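PDB 6KHX: peroxiredoxin from Akkermansia muciniphila, which probably reduces hydrogen peroxide and organic hydroperoxides through redox-active cysteines, as a typical 2-Cys peroxiredoxin. Local coordinates for residues Ala13-Asn18 against Pro100-Ile105. Numbering follows the deposited sequence.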
ATOM      1  N   ALA B  13     -21.672 -31.412   4.899  1.00 32.10           N
ATOM      2  CA  ALA B  13     -21.798 -31.756   3.496  1.00 34.27           C
ATOM      3  C   ALA B  13     -22.807 -32.883   3.336  1.00 35.71           C
ATOM      4  O   ALA B  13     -23.255 -33.498   4.307  1.00 34.98           O
ATOM      5  CB  ALA B  13     -20.443 -32.151   2.900  1.00 28.46           C
ATOM      6  N   ASN B  14     -23.177 -33.131   2.086  1.00 36.29           N
ATOM      7  CA  ASN B  14     -23.961 -34.309   1.769  1.00 34.32           C
ATOM      8  C   ASN B  14     -23.104 -35.551   1.966  1.00 37.29           C
ATOM      9  O   ASN B  14     -21.885 -35.534   1.752  1.00 30.49           O
ATOM     10  CB  ASN B  14     -24.454 -34.239   0.325  1.00 35.54           C
ATOM     11  CG  ASN B  14     -25.356 -33.053   0.081  1.00 32.98           C
ATOM     12  OD1 ASN B  14     -26.165 -32.693   0.932  1.00 34.51           O
ATOM     13  ND2 ASN B  14     -25.203 -32.423  -1.075  1.00 31.25           N
ATOM     14  N   ALA B  15     -23.752 -36.643   2.361  1.00 37.41           N
ATOM     15  CA  ALA B  15     -23.043 -37.896   2.561  1.00 36.03           C
ATOM     16  C   ALA B  15     -23.967 -39.047   2.212  1.00 39.46           C
ATOM     17  O   ALA B  15     -25.176 -38.875   2.047  1.00 43.40           O
ATOM     18  CB  ALA B  15     -22.530 -38.032   3.999  1.00 29.83           C
ATOM     19  N   VAL B  16     -23.377 -40.226   2.068  1.00 36.72           N
ATOM     20  CA  VAL B  16     -24.114 -41.477   1.981  1.00 35.77           C
ATOM     21  C   VAL B  16     -23.898 -42.213   3.287  1.00 39.31           C
ATOM     22  O   VAL B  16     -22.768 -42.593   3.617  1.00 42.38           O
ATOM     23  CB  VAL B  16     -23.691 -42.325   0.776  1.00 40.71           C
ATOM     24  CG1 VAL B  16     -24.700 -43.426   0.533  1.00 44.38           C
ATOM     25  CG2 VAL B  16     -23.657 -41.453  -0.453  1.00 36.84           C
ATOM     26  N   VAL B  17     -24.974 -42.362   4.050  1.00 42.64           N
ATOM     27  CA  VAL B  17     -24.978 -43.108   5.299  1.00 44.14           C
ATOM     28  C   VAL B  17     -25.938 -44.273   5.121  1.00 48.66           C
ATOM     29  O   VAL B  17     -27.096 -44.074   4.731  1.00 44.14           O
ATOM     30  CB  VAL B  17     -25.383 -42.227   6.497  1.00 43.01           C
ATOM     31  CG1 VAL B  17     -25.294 -43.017   7.787  1.00 41.52           C
ATOM     32  CG2 VAL B  17     -24.497 -40.993   6.577  1.00 38.16           C
ATOM     33  N   ASN B  18     -25.444 -45.485   5.379  1.00 48.96           N
ATOM     34  CA  ASN B  18     -26.220 -46.709   5.186  1.00 46.11           C
ATOM     35  C   ASN B  18     -26.851 -46.744   3.795  1.00 49.24           C
ATOM     36  O   ASN B  18     -28.018 -47.104   3.622  1.00 54.42           O
ATOM     37  CB  ASN B  18     -27.279 -46.860   6.282  1.00 50.49           C
ATOM     38  CG  ASN B  18     -27.753 -48.295   6.447  1.00 55.92           C
ATOM     39  OD1 ASN B  18     -27.033 -49.246   6.130  1.00 54.41           O
ATOM     40  ND2 ASN B  18     -28.966 -48.457   6.965  1.00 60.93           N
ATOM     41  N   PRO B 100     -20.636 -43.628   7.026  1.00 40.51           N
ATOM     42  CA  PRO B 100     -20.820 -42.407   6.224  1.00 42.81           C
ATOM     43  C   PRO B 100     -19.683 -42.196   5.234  1.00 35.93           C
ATOM     44  O   PRO B 100     -18.504 -42.317   5.581  1.00 33.14           O
ATOM     45  CB  PRO B 100     -20.858 -41.290   7.274  1.00 37.93           C
ATOM     46  CG  PRO B 100     -21.208 -41.968   8.550  1.00 39.51           C
ATOM     47  CD  PRO B 100     -20.562 -43.318   8.463  1.00 39.35           C
ATOM     48  N   ILE B 101     -20.052 -41.885   3.995  1.00 33.15           N
ATOM     49  CA  ILE B 101     -19.112 -41.476   2.958  1.00 37.05           C
ATOM     50  C   ILE B 101     -19.478 -40.054   2.564  1.00 36.95           C
ATOM     51  O   ILE B 101     -20.515 -39.828   1.927  1.00 32.78           O
ATOM     52  CB  ILE B 101     -19.132 -42.411   1.745  1.00 35.36           C
ATOM     53  CG1 ILE B 101     -19.031 -43.871   2.207  1.00 39.11           C
ATOM     54  CG2 ILE B 101     -18.007 -42.032   0.789  1.00 33.05           C
ATOM     55  CD1 ILE B 101     -19.166 -44.894   1.089  1.00 35.50           C
ATOM     56  N   VAL B 102     -18.639 -39.095   2.963  1.00 35.41           N
ATOM     57  CA  VAL B 102     -18.922 -37.675   2.794  1.00 31.58           C
ATOM     58  C   VAL B 102     -18.586 -37.246   1.375  1.00 31.25           C
ATOM     59  O   VAL B 102     -17.578 -37.673   0.799  1.00 34.48           O
ATOM     60  CB  VAL B 102     -18.124 -36.854   3.823  1.00 31.47           C
ATOM     61  CG1 VAL B 102     -18.353 -35.354   3.622  1.00 27.97           C
ATOM     62  CG2 VAL B 102     -18.490 -37.280   5.220  1.00 29.85           C
ATOM     63  N   SER B 103     -19.408 -36.365   0.817  1.00 28.73           N
ATOM     64  CA  SER B 103     -19.141 -35.767  -0.485  1.00 32.24           C
ATOM     65  C   SER B 103     -18.510 -34.390  -0.277  1.00 32.39           C
ATOM     66  O   SER B 103     -19.203 -33.432   0.081  1.00 33.71           O
ATOM     67  CB  SER B 103     -20.427 -35.667  -1.301  1.00 29.21           C
ATOM     68  OG  SER B 103     -20.233 -34.866  -2.454  1.00 30.30           O
ATOM     69  N   ASP B 104     -17.202 -34.289  -0.522  1.00 31.92           N
ATOM     70  CA  ASP B 104     -16.488 -33.009  -0.467  1.00 27.72           C
ATOM     71  C   ASP B 104     -16.563 -32.322  -1.830  1.00 27.23           C
ATOM     72  O   ASP B 104     -15.560 -32.050  -2.491  1.00 26.69           O
ATOM     73  CB  ASP B 104     -15.041 -33.227  -0.034  1.00 28.59           C
ATOM     74  CG  ASP B 104     -14.258 -31.920   0.108  1.00 29.89           C
ATOM     75  OD1 ASP B 104     -14.873 -30.843   0.258  1.00 28.95           O
ATOM     76  OD2 ASP B 104     -13.012 -31.970   0.050  1.00 31.67           O
ATOM     77  N   ILE B 105     -17.801 -32.022  -2.225  1.00 29.14           N
ATOM     78  CA  ILE B 105     -18.080 -31.625  -3.603  1.00 27.70           C
ATOM     79  C   ILE B 105     -17.430 -30.290  -3.950  1.00 32.18           C
ATOM     80  O   ILE B 105     -17.113 -30.039  -5.120  1.00 33.83           O
ATOM     81  CB  ILE B 105     -19.602 -31.597  -3.827  1.00 33.87           C
ATOM     82  CG1 ILE B 105     -19.937 -31.544  -5.320  1.00 27.82           C
ATOM     83  CG2 ILE B 105     -20.238 -30.434  -3.079  1.00 27.38           C
ATOM     84  CD1 ILE B 105     -21.327 -32.065  -5.635  1.00 31.36           C
TER
HETATM   85  O   HOH W   1     -21.551 -32.272  -0.268  1.00 32.13           O
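The carbonyl oxygen of S103 is held by two bonds: a water lies 2.6 Å from S103 O, donating to it, and accepts from N14 N at 3.0 Å, while the weak turn bond from I105 N closes an inverse gamma turn at D104. The direct bond of this position is S103 N to N14 O at 2.8 Å; the water takes the place of its partner, N14 N to S103 O, just where the two antiparallel strands, 13-17 and 101-103, begin to part. V16 and I101 then form a hydrogen-bonded pair, V16 N to I101 O and I101 N to V16 O. The methyl of A13, turned toward the partner strand, meets V102 CG1 at 3.9 Å; this branch lies anti to the backbone N (chi1 177°), while CG2 faces A15 CB. F25 packs against A15 and V102 on their face of the sheet. V16 and I101 point to the other face, against H81 of helix 78-85, and S103 OG bonds to D76 O. At the far end V17 CG2 touches P100 CB at 3.7 Å. The pairing joins an N-terminal strand to the edge of the parallel strands 101-103, 68-74 and 35-40, an extension of the thioredoxin fold characteristic of peroxiredoxins.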